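Local coordinates for protein botulinum neurotoxin type C1 (Clostridium botulinum, PDB 3R4S) that binds gangliosides on nerve cells through its receptor-binding region, here carrying two sialic acids, and so serves cell entry of a neurotoxin with zinc-protease activity, at residues A[46-51]-A[207-212]; A[264-269]-A[284-289]; A[291-296]-A[305-310]. One frame throughout, in Å; residues are numbered along the deposited sequence.

Contact 1. Residues A[46-51]-A[207-212]; sequences PFDFKL and NMWIRD
Phe49 and Ile210 face each other as an antiparallel hydrogen-bonded pair in a sheet of the lectin-like jelly roll, the concanavalin-type half of the receptor-binding region. Phe49 N donates to Ile210 O at 2.8 Å, and Ile210 N answers to Phe49 O. At the next hydrogen-bonded pair, two residues on, Leu51 and Met208 exchange two more backbone bonds, and Asn207 ND2 adds a weak link to Leu51 O. On the buried face the Phe49 ring is laid over Ile210: chi1 of 63° sets CG between the backbone N and the carbonyl carbon, which brings CZ to 3.5 Å from Ile210 CB, the latter over the ring face. Beside them Leu51 CD1 meets Met208 CE at 3.9 Å, and Phe188 of strand 185-192 packs on both Phe49 and Leu51.

The other face carries Lys50 and Trp209. The aliphatic stem of Lys50 runs alongside the indole, CG above the five-membered ring and CD 3.4 Å from NE1 of Trp209, while Arg85 makes a cation-pi contact with it. Asp48 OD2 comes to the indole edge, 3.2 Å from Trp209 CD1, while OD1 is hydrogen-bonded to Asn42 ND2. Toward the loop, Arg211 bends at chi2 (96°), its NH1 makes a salt bridge to Asp212 OD2 in the guanidinium plane, and Pro46 CB lies over one face, 3.5 Å from Arg211 NE.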
loop_
_atom_site.group_PDB
_atom_site.type_symbol
_atom_site.label_atom_id
_atom_site.label_comp_id
_atom_site.label_asym_id
_atom_site.label_seq_id
_atom_site.Cartn_x
_atom_site.Cartn_y
_atom_site.Cartn_z
ATOM N N PRO A 46 -5.390 7.818 8.550
ATOM C CA PRO A 46 -5.253 9.068 7.804
ATOM C C PRO A 46 -6.567 9.818 7.549
ATOM O O PRO A 46 -6.588 10.638 6.632
ATOM C CB PRO A 46 -4.686 8.595 6.472
ATOM C CG PRO A 46 -5.227 7.205 6.301
ATOM C CD PRO A 46 -5.652 6.681 7.651
ATOM N N PHE A 47 -7.626 9.552 8.315
ATOM C CA PHE A 47 -8.856 10.339 8.204
ATOM C C PHE A 47 -9.527 10.237 6.826
ATOM O O PHE A 47 -10.141 11.196 6.351
ATOM C CB PHE A 47 -8.566 11.806 8.535
ATOM C CG PHE A 47 -7.822 11.995 9.821
ATOM C CD1 PHE A 47 -8.399 11.622 11.027
ATOM C CD2 PHE A 47 -6.551 12.550 9.829
ATOM C CE1 PHE A 47 -7.712 11.787 12.234
ATOM C CE2 PHE A 47 -5.858 12.730 11.029
ATOM C CZ PHE A 47 -6.445 12.344 12.237
ATOM N N ASP A 48 -9.414 9.071 6.198
ATOM C CA ASP A 48 -10.005 8.827 4.885
ATOM C C ASP A 48 -11.514 8.796 4.946
ATOM O O ASP A 48 -12.095 8.589 6.014
ATOM C CB ASP A 48 -9.547 7.459 4.391
ATOM C CG ASP A 48 -9.664 6.412 5.460
ATOM O OD1 ASP A 48 -8.750 6.327 6.309
ATOM O OD2 ASP A 48 -10.688 5.700 5.478
ATOM N N PHE A 49 -12.150 8.974 3.794
ATOM C CA PHE A 49 -13.556 8.622 3.666
ATOM C C PHE A 49 -13.717 7.387 2.790
ATOM O O PHE A 49 -12.925 7.155 1.874
ATOM C CB PHE A 49 -14.442 9.802 3.224
ATOM C CG PHE A 49 -14.137 10.360 1.840
ATOM C CD1 PHE A 49 -14.778 9.861 0.720
ATOM C CD2 PHE A 49 -13.248 11.421 1.680
ATOM C CE1 PHE A 49 -14.523 10.392 -0.550
ATOM C CE2 PHE A 49 -12.979 11.956 0.422
ATOM C CZ PHE A 49 -13.625 11.443 -0.699
ATOM N N LYS A 50 -14.720 6.573 3.099
ATOM C CA LYS A 50 -14.920 5.322 2.383
ATOM C C LYS A 50 -16.238 5.298 1.630
ATOM O O LYS A 50 -17.277 5.648 2.188
ATOM C CB LYS A 50 -14.886 4.135 3.349
ATOM C CG LYS A 50 -15.068 2.806 2.629
ATOM C CD LYS A 50 -15.037 1.625 3.583
ATOM C CE LYS A 50 -16.402 1.385 4.218
ATOM N NZ LYS A 50 -16.463 0.029 4.845
ATOM N N LEU A 51 -16.187 4.874 0.370
ATOM C CA LEU A 51 -17.387 4.696 -0.444
ATOM C C LEU A 51 -17.525 3.257 -0.934
ATOM O O LEU A 51 -16.535 2.553 -1.105
ATOM C CB LEU A 51 -17.359 5.621 -1.658
ATOM C CG LEU A 51 -17.163 7.113 -1.422
ATOM C CD1 LEU A 51 -17.182 7.835 -2.759
ATOM C CD2 LEU A 51 -18.225 7.679 -0.475
ATOM N N ASN A 207 -15.020 -1.379 -2.440
ATOM C CA ASN A 207 -14.920 -0.152 -1.665
ATOM C C ASN A 207 -13.806 0.717 -2.217
ATOM O O ASN A 207 -12.832 0.219 -2.781
ATOM C CB ASN A 207 -14.627 -0.445 -0.192
ATOM C CG ASN A 207 -15.797 -1.069 0.524
ATOM O OD1 ASN A 207 -15.659 -2.106 1.176
ATOM N ND2 ASN A 207 -16.958 -0.445 0.414
ATOM N N MET A 208 -13.947 2.022 -2.040
ATOM C CA MET A 208 -12.867 2.932 -2.359
ATOM C C MET A 208 -12.661 3.848 -1.163
ATOM O O MET A 208 -13.627 4.364 -0.599
ATOM C CB MET A 208 -13.198 3.737 -3.619
ATOM C CG MET A 208 -12.215 4.867 -3.914
ATOM S SD MET A 208 -12.662 5.824 -5.390
ATOM C CE MET A 208 -14.053 6.795 -4.788
ATOM N N TRP A 209 -11.408 4.034 -0.771
ATOM C CA TRP A 209 -11.066 4.979 0.276
ATOM C C TRP A 209 -10.292 6.108 -0.366
ATOM O O TRP A 209 -9.484 5.872 -1.275
ATOM C CB TRP A 209 -10.164 4.339 1.327
ATOM C CG TRP A 209 -10.770 3.250 2.140
ATOM C CD1 TRP A 209 -11.237 3.345 3.424
ATOM C CD2 TRP A 209 -10.921 1.879 1.760
ATOM N NE1 TRP A 209 -11.679 2.118 3.860
ATOM C CE2 TRP A 209 -11.499 1.200 2.857
ATOM C CE3 TRP A 209 -10.634 1.160 0.598
ATOM C CZ2 TRP A 209 -11.801 -0.164 2.824
ATOM C CZ3 TRP A 209 -10.929 -0.201 0.566
ATOM C CH2 TRP A 209 -11.506 -0.845 1.677
ATOM N N ILE A 210 -10.531 7.324 0.128
ATOM C CA ILE A 210 -9.870 8.525 -0.344
ATOM C C ILE A 210 -9.445 9.392 0.841
ATOM O O ILE A 210 -10.182 9.520 1.824
ATOM C CB ILE A 210 -10.820 9.381 -1.217
ATOM C CG1 ILE A 210 -11.296 8.594 -2.444
ATOM C CG2 ILE A 210 -10.139 10.698 -1.623
ATOM C CD1 ILE A 210 -10.203 8.304 -3.463
ATOM N N ARG A 211 -8.256 9.986 0.755
ATOM C CA ARG A 211 -7.902 11.080 1.666
ATOM C C ARG A 211 -6.939 12.065 1.020
ATOM O O ARG A 211 -6.168 11.713 0.110
ATOM C CB ARG A 211 -7.359 10.571 3.006
ATOM C CG ARG A 211 -6.090 9.725 2.916
ATOM C CD ARG A 211 -4.824 10.544 3.150
ATOM N NE ARG A 211 -3.642 9.689 3.330
ATOM C CZ ARG A 211 -2.457 10.129 3.750
ATOM N NH1 ARG A 211 -2.291 11.421 4.037
ATOM N NH2 ARG A 211 -1.432 9.288 3.891
ATOM N N ASP A 212 -7.034 13.312 1.476
ATOM C CA ASP A 212 -6.213 14.418 0.995
ATOM C C ASP A 212 -6.252 14.609 -0.524
ATOM O O ASP A 212 -5.238 14.461 -1.213
ATOM C CB ASP A 212 -4.785 14.299 1.528
ATOM C CG ASP A 212 -4.730 14.407 3.055
ATOM O OD1 ASP A 212 -5.435 15.278 3.618
ATOM O OD2 ASP A 212 -3.997 13.619 3.690
HETATM O O HOH W 1 -6.420 13.885 5.867
#

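Contact 2. Residues A[264-269]-A[284-289]; sequences MYANSR and EGYKII. With SLB (N-acetyl-beta-neuraminic acid), chain C.
Tyr286 reaches across to Met264, Tyr265 and Ala266 before its hydroxyl meets the sialic acid. Its backbone is fixed first: Tyr286 N donates to Met264 O at 2.9 Å, from a position tilted 22° out of the carbonyl plane. CB stays near that same oxygen. With CG anti to its own carbonyl carbon (chi1 -58°), the ring is carried along strand 262-267, where CD2 passes the Tyr265 backbone. CE2 lies 3.5 Å from Tyr265 CD1 and also touches the methyl of Ala266, whose N stands at the ring edge. The two tyrosine rings are close to parallel, 17° apart, but slid so far that they barely overlap. At the tip, Tyr286 OH is 3.2 Å from Tyr265 CE1 and 2.6 Å from SLB O4 of the sugar.

That O4 donates to Ala266 O at 2.8 Å and lies over a face of the Tyr265 ring, offset toward its rim. Tyr265 OH rests against the sugar C3. Beyond the strand, the backbone takes over: Ser268 N donates to O7 and Arg269 N to the acetyl oxygen O10, at 2.9 Å. At the other end of the contact, one water joins Met264 N to the carbonyl oxygens of Glu284 and Tyr286. Aromatic side chains and the turn after a hairpin strand thus make up most of a sialic acid site, completed by Ile314 and Tyr319, on the beta-trefoil domain.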
loop_
_atom_site.group_PDB
_atom_site.type_symbol
_atom_site.label_atom_id
_atom_site.label_comp_id
_atom_site.label_asym_id
_atom_site.label_seq_id
_atom_site.Cartn_x
_atom_site.Cartn_y
_atom_site.Cartn_z
ATOM N N MET A 264 3.178 -19.609 5.002
ATOM C CA MET A 264 4.035 -20.034 6.089
ATOM C C MET A 264 3.475 -21.294 6.744
ATOM O O MET A 264 2.296 -21.357 7.105
ATOM C CB MET A 264 4.168 -18.902 7.108
ATOM C CG MET A 264 5.466 -18.898 7.845
ATOM S SD MET A 264 5.727 -17.409 8.825
ATOM C CE MET A 264 6.912 -16.567 7.769
ATOM N N TYR A 265 4.324 -22.304 6.877
ATOM C CA TYR A 265 3.917 -23.536 7.529
ATOM C C TYR A 265 4.989 -23.954 8.531
ATOM O O TYR A 265 5.954 -23.224 8.753
ATOM C CB TYR A 265 3.671 -24.629 6.495
ATOM C CG TYR A 265 2.845 -25.775 7.025
ATOM C CD1 TYR A 265 1.635 -25.540 7.671
ATOM C CD2 TYR A 265 3.268 -27.083 6.878
ATOM C CE1 TYR A 265 0.874 -26.580 8.160
ATOM C CE2 TYR A 265 2.519 -28.130 7.366
ATOM C CZ TYR A 265 1.318 -27.873 8.006
ATOM O OH TYR A 265 0.559 -28.922 8.493
ATOM N N ALA A 266 4.818 -25.110 9.161
ATOM C CA ALA A 266 5.831 -25.571 10.105
ATOM C C ALA A 266 5.911 -27.086 10.193
ATOM O O ALA A 266 4.929 -27.799 9.994
ATOM C CB ALA A 266 5.623 -24.956 11.489
ATOM N N ASN A 267 7.106 -27.557 10.515
ATOM C CA ASN A 267 7.411 -28.964 10.479
ATOM C C ASN A 267 8.552 -29.268 11.436
ATOM O O ASN A 267 9.694 -28.890 11.189
ATOM C CB ASN A 267 7.810 -29.334 9.063
ATOM C CG ASN A 267 7.436 -30.732 8.715
ATOM O OD1 ASN A 267 7.938 -31.688 9.315
ATOM N ND2 ASN A 267 6.537 -30.875 7.744
ATOM N N SER A 268 8.231 -29.943 12.534
ATOM C CA SER A 268 9.213 -30.247 13.557
ATOM C C SER A 268 9.815 -28.965 14.067
ATOM O O SER A 268 11.012 -28.895 14.300
ATOM C CB SER A 268 10.322 -31.158 13.025
ATOM O OG SER A 268 9.802 -32.410 12.625
ATOM N N ARG A 269 8.969 -27.952 14.229
ATOM C CA ARG A 269 9.381 -26.670 14.783
ATOM C C ARG A 269 10.304 -25.870 13.867
ATOM O O ARG A 269 10.853 -24.839 14.275
ATOM C CB ARG A 269 10.019 -26.847 16.154
ATOM C CG ARG A 269 9.031 -27.257 17.226
ATOM C CD ARG A 269 9.743 -27.425 18.548
ATOM N NE ARG A 269 8.810 -27.757 19.615
ATOM C CZ ARG A 269 9.102 -27.653 20.905
ATOM N NH1 ARG A 269 10.302 -27.217 21.279
ATOM N NH2 ARG A 269 8.195 -27.972 21.819
ATOM N N GLU A 284 -3.981 -18.992 3.734
ATOM C CA GLU A 284 -3.425 -20.317 3.987
ATOM C C GLU A 284 -2.289 -20.252 4.996
ATOM O O GLU A 284 -1.561 -19.260 5.072
ATOM C CB GLU A 284 -2.924 -20.945 2.689
ATOM C CG GLU A 284 -4.010 -21.160 1.649
ATOM C CD GLU A 284 -3.449 -21.560 0.293
ATOM O OE1 GLU A 284 -3.011 -22.719 0.133
ATOM O OE2 GLU A 284 -3.446 -20.714 -0.617
ATOM N N GLY A 285 -2.146 -21.307 5.786
ATOM C CA GLY A 285 -1.000 -21.425 6.661
ATOM C C GLY A 285 -1.123 -20.673 7.968
ATOM O O GLY A 285 -2.195 -20.192 8.334
ATOM N N TYR A 286 -0.005 -20.570 8.676
ATOM C CA TYR A 286 -0.019 -20.005 10.012
ATOM C C TYR A 286 0.168 -18.498 9.994
ATOM O O TYR A 286 0.696 -17.922 9.033
ATOM C CB TYR A 286 1.047 -20.660 10.887
ATOM C CG TYR A 286 0.907 -22.160 11.004
ATOM C CD1 TYR A 286 -0.321 -22.745 11.291
ATOM C CD2 TYR A 286 2.009 -22.992 10.843
ATOM C CE1 TYR A 286 -0.447 -24.127 11.405
ATOM C CE2 TYR A 286 1.895 -24.367 10.954
ATOM C CZ TYR A 286 0.661 -24.930 11.237
ATOM O OH TYR A 286 0.543 -26.297 11.350
ATOM N N LYS A 287 -0.277 -17.878 11.076
ATOM C CA LYS A 287 -0.225 -16.443 11.245
ATOM C C LYS A 287 0.814 -16.109 12.304
ATOM O O LYS A 287 1.099 -16.929 13.179
ATOM C CB LYS A 287 -1.602 -15.966 11.698
ATOM C CG LYS A 287 -2.719 -16.459 10.786
ATOM C CD LYS A 287 -4.021 -16.629 11.542
ATOM C CE LYS A 287 -5.011 -17.461 10.742
ATOM N NZ LYS A 287 -6.406 -17.304 11.250
ATOM N N ILE A 288 1.389 -14.915 12.223
ATOM C CA ILE A 288 2.233 -14.419 13.305
ATOM C C ILE A 288 1.561 -13.249 13.997
ATOM O O ILE A 288 0.673 -12.598 13.435
ATOM C CB ILE A 288 3.645 -13.988 12.821
ATOM C CG1 ILE A 288 3.563 -12.803 11.870
ATOM C CG2 ILE A 288 4.381 -15.157 12.149
ATOM C CD1 ILE A 288 3.431 -11.451 12.546
ATOM N N ILE A 289 1.989 -12.991 15.225
ATOM C CA ILE A 289 1.594 -11.797 15.940
ATOM C C ILE A 289 2.887 -11.130 16.377
ATOM O O ILE A 289 3.789 -11.803 16.876
ATOM C CB ILE A 289 0.740 -12.136 17.183
ATOM C CG1 ILE A 289 -0.584 -12.775 16.753
ATOM C CG2 ILE A 289 0.507 -10.885 18.023
ATOM C CD1 ILE A 289 -1.479 -13.190 17.916
HETATM C C1 SLB C . 1.586 -32.107 10.628
HETATM C C2 SLB C . 1.882 -31.184 11.780
HETATM C C3 SLB C . 2.101 -29.766 11.241
HETATM C C4 SLB C . 2.534 -28.818 12.355
HETATM C C5 SLB C . 3.799 -29.352 12.989
HETATM C C6 SLB C . 3.553 -30.770 13.511
HETATM C C7 SLB C . 4.877 -31.333 14.007
HETATM C C8 SLB C . 4.664 -32.644 14.780
HETATM C C9 SLB C . 5.977 -33.193 15.331
HETATM C C10 SLB C . 5.166 -27.948 14.467
HETATM C C11 SLB C . 5.167 -27.168 15.746
HETATM N N5 SLB C . 4.007 -28.541 14.182
HETATM O O1A SLB C . 2.516 -32.489 9.879
HETATM O O1B SLB C . 0.393 -32.441 10.452
HETATM O O2 SLB C . 0.736 -31.195 12.637
HETATM O O4 SLB C . 2.797 -27.512 11.831
HETATM O O6 SLB C . 3.022 -31.663 12.511
HETATM O O7 SLB C . 5.696 -31.542 12.841
HETATM O O8 SLB C . 3.741 -32.446 15.861
HETATM O O9 SLB C . 6.625 -33.932 14.289
HETATM O O10 SLB C . 6.155 -28.025 13.745
HETATM O O HOH W 2 0.862 -18.269 6.163
#

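Contact 3. Residues A[291-296]-A[305-310]; sequences KRIRGN and GDILYF. With SIA (N-acetyl-alpha-neuraminic acid), chain D.
A classic beta bulge at Ile293 and Arg294 shifts the antiparallel register against strand 307-314, just beyond strand 288-292 of the beta-trefoil domain, beside a second sialic acid site. Ile293 N and Arg294 N both donate to Ile307 O, at 2.8 and 3.0 Å, from the same face of its carbonyl plane. Ahead of the bulge, Lys291 and Tyr309 bond to each other in both directions. Their side chains make a CH-pi contact: Lys291 CB sits over the Tyr309 ring face, toward its rim, 3.2 Å from CZ. The ring owes this placement to a chi1 of 64°, and Ile293 CG1 meets its edge near CD2 at 3.8 Å. Tyr309 OH donates to sugar carboxylate oxygen O1A at 2.7 Å, in the ring plane, whereas Lys291 bends at chi2 and chi3 and leads away, NZ hydrogen-bonded to Asn249 OD1.

Past the bulge, the Arg294 guanidinium lies flat over Ile307 CG1, and NH2 makes a weak bond to Gly305 O. A water spans Asn296 N and Asp306 OD2, the latter also bonded to Tyr248. Strand 356-362 borders 307-314 on its far side, with Leu308 packing on Ile358, while Asn320 of strand 317-323 touches Tyr309 and holds the same sugar.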
loop_
_atom_site.group_PDB
_atom_site.type_symbol
_atom_site.label_atom_id
_atom_site.label_comp_id
_atom_site.label_asym_id
_atom_site.label_seq_id
_atom_site.Cartn_x
_atom_site.Cartn_y
_atom_site.Cartn_z
ATOM N N LYS A 291 5.102 -8.732 18.751
ATOM C CA LYS A 291 5.071 -8.267 20.141
ATOM C C LYS A 291 6.164 -7.240 20.391
ATOM O O LYS A 291 7.323 -7.449 20.028
ATOM C CB LYS A 291 5.246 -9.433 21.124
ATOM C CG LYS A 291 4.329 -10.609 20.857
ATOM C CD LYS A 291 2.865 -10.260 21.084
ATOM C CE LYS A 291 2.582 -9.931 22.551
ATOM N NZ LYS A 291 1.123 -9.622 22.778
ATOM N N ARG A 292 5.803 -6.146 21.044
ATOM C CA ARG A 292 6.749 -5.065 21.283
ATOM C C ARG A 292 7.652 -5.305 22.494
ATOM O O ARG A 292 7.202 -5.740 23.550
ATOM C CB ARG A 292 6.007 -3.741 21.449
ATOM C CG ARG A 292 6.931 -2.511 21.522
ATOM C CD ARG A 292 6.120 -1.212 21.684
ATOM N NE ARG A 292 5.366 -1.223 22.932
ATOM C CZ ARG A 292 4.103 -0.825 23.065
ATOM N NH1 ARG A 292 3.417 -0.371 22.019
ATOM N NH2 ARG A 292 3.521 -0.886 24.254
ATOM N N ILE A 293 8.935 -5.017 22.327
ATOM C CA ILE A 293 9.877 -5.007 23.437
ATOM C C ILE A 293 10.220 -3.558 23.758
ATOM O O ILE A 293 10.166 -3.140 24.910
ATOM C CB ILE A 293 11.162 -5.773 23.095
ATOM C CG1 ILE A 293 10.888 -7.283 23.059
ATOM C CG2 ILE A 293 12.260 -5.455 24.103
ATOM C CD1 ILE A 293 12.065 -8.086 22.543
ATOM N N ARG A 294 10.554 -2.790 22.720
ATOM C CA ARG A 294 10.836 -1.360 22.871
ATOM C C ARG A 294 10.226 -0.555 21.723
ATOM O O ARG A 294 10.441 -0.863 20.543
ATOM C CB ARG A 294 12.345 -1.108 22.935
ATOM C CG ARG A 294 12.708 0.325 23.314
ATOM C CD ARG A 294 14.159 0.636 22.984
ATOM N NE ARG A 294 14.340 0.848 21.549
ATOM C CZ ARG A 294 15.524 0.914 20.942
ATOM N NH1 ARG A 294 16.645 0.768 21.642
ATOM N NH2 ARG A 294 15.587 1.119 19.630
ATOM N N GLY A 295 9.463 0.475 22.070
ATOM C CA GLY A 295 8.868 1.356 21.083
ATOM C C GLY A 295 8.021 2.425 21.749
ATOM O O GLY A 295 8.089 2.616 22.964
ATOM N N ASN A 296 7.221 3.118 20.948
ATOM C CA ASN A 296 6.356 4.184 21.432
ATOM C C ASN A 296 5.139 3.586 22.122
ATOM O O ASN A 296 4.253 3.031 21.475
ATOM C CB ASN A 296 5.936 5.085 20.263
ATOM C CG ASN A 296 5.231 6.350 20.715
ATOM O OD1 ASN A 296 4.563 6.377 21.756
ATOM N ND2 ASN A 296 5.372 7.413 19.927
ATOM N N GLY A 305 13.086 0.884 13.976
ATOM C CA GLY A 305 13.931 0.976 15.152
ATOM C C GLY A 305 13.352 0.271 16.367
ATOM O O GLY A 305 14.056 0.058 17.352
ATOM N N ASP A 306 12.067 -0.080 16.312
ATOM C CA ASP A 306 11.433 -0.814 17.409
ATOM C C ASP A 306 12.105 -2.175 17.588
ATOM O O ASP A 306 12.527 -2.792 16.610
ATOM C CB ASP A 306 9.929 -0.994 17.163
ATOM C CG ASP A 306 9.126 0.259 17.488
ATOM O OD1 ASP A 306 9.754 1.286 17.830
ATOM O OD2 ASP A 306 7.872 0.222 17.400
ATOM N N ILE A 307 12.236 -2.610 18.842
ATOM C CA ILE A 307 12.756 -3.932 19.180
ATOM C C ILE A 307 11.543 -4.796 19.484
ATOM O O ILE A 307 10.629 -4.362 20.187
ATOM C CB ILE A 307 13.641 -3.898 20.441
ATOM C CG1 ILE A 307 14.702 -2.801 20.337
ATOM C CG2 ILE A 307 14.274 -5.280 20.705
ATOM C CD1 ILE A 307 15.589 -2.926 19.143
ATOM N N LEU A 308 11.525 -6.016 18.964
ATOM C CA LEU A 308 10.308 -6.804 19.028
ATOM C C LEU A 308 10.602 -8.290 18.865
ATOM O O LEU A 308 11.755 -8.688 18.668
ATOM C CB LEU A 308 9.308 -6.296 17.966
ATOM C CG LEU A 308 9.830 -6.169 16.528
ATOM C CD1 LEU A 308 9.962 -7.543 15.886
ATOM C CD2 LEU A 308 8.944 -5.278 15.655
ATOM N N TYR A 309 9.564 -9.115 18.975
ATOM C CA TYR A 309 9.694 -10.540 18.684
ATOM C C TYR A 309 8.387 -11.011 18.071
ATOM O O TYR A 309 7.425 -10.248 18.009
ATOM C CB TYR A 309 10.050 -11.346 19.946
ATOM C CG TYR A 309 8.981 -11.322 21.023
ATOM C CD1 TYR A 309 8.001 -12.308 21.082
ATOM C CD2 TYR A 309 8.956 -10.316 21.983
ATOM C CE1 TYR A 309 7.024 -12.297 22.081
ATOM C CE2 TYR A 309 7.986 -10.290 22.983
ATOM C CZ TYR A 309 7.020 -11.282 23.027
ATOM O OH TYR A 309 6.045 -11.251 24.012
ATOM N N PHE A 310 8.350 -12.255 17.605
ATOM C CA PHE A 310 7.171 -12.768 16.911
ATOM C C PHE A 310 6.609 -14.027 17.583
ATOM O O PHE A 310 7.364 -14.940 17.915
ATOM C CB PHE A 310 7.528 -13.101 15.455
ATOM C CG PHE A 310 8.065 -11.926 14.665
ATOM C CD1 PHE A 310 7.202 -11.036 14.038
ATOM C CD2 PHE A 310 9.438 -11.729 14.533
ATOM C CE1 PHE A 310 7.699 -9.950 13.303
ATOM C CE2 PHE A 310 9.945 -10.661 13.794
ATOM C CZ PHE A 310 9.070 -9.763 13.184
HETATM C C1 SIA D . 3.249 -13.205 24.619
HETATM C C2 SIA D . 3.561 -12.797 26.042
HETATM C C3 SIA D . 2.515 -13.329 27.023
HETATM C C4 SIA D . 2.669 -14.806 27.342
HETATM C C5 SIA D . 4.114 -15.128 27.672
HETATM C C6 SIA D . 4.998 -14.664 26.519
HETATM C C7 SIA D . 6.474 -14.997 26.712
HETATM C C8 SIA D . 7.290 -14.477 25.530
HETATM C C9 SIA D . 8.711 -15.031 25.563
HETATM C C10 SIA D . 4.607 -17.236 28.751
HETATM C C11 SIA D . 4.642 -18.738 28.643
HETATM N N5 SIA D . 4.180 -16.579 27.670
HETATM O O1A SIA D . 4.197 -13.220 23.790
HETATM O O1B SIA D . 2.069 -13.500 24.307
HETATM O O2 SIA D . 3.564 -11.365 26.086
HETATM O O4 SIA D . 1.851 -15.140 28.466
HETATM O O6 SIA D . 4.877 -13.249 26.367
HETATM O O7 SIA D . 6.950 -14.370 27.910
HETATM O O8 SIA D . 6.651 -14.832 24.288
HETATM O O9 SIA D . 8.646 -16.407 25.181
HETATM O O10 SIA D . 4.953 -16.648 29.766
HETATM O O HOH W 3 6.533 2.272 18.386
#

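How the contacts relate
Contact 1 belongs to the jelly-roll half of the receptor-binding region, contacts 2 and 3 to the trefoil half. The centre of contact 1 is 33 Å from that of contact 2 and 29 Å from that of contact 3, and its nearest atoms stay about 15 Å or more from both, so it touches neither sugar-bearing contact. Contacts 2 and 3 share strand 288-292 and meet directly, Ile288 CD1 lying 4.1 Å from Phe310 CD1. Their centres are nevertheless 21 Å apart, and each serves a different sialic acid. The run 284-296 carries Tyr286 of one site and Lys291 of the other; two separate sialic acid sites are consistent with cell entry that depends on two ganglioside molecules.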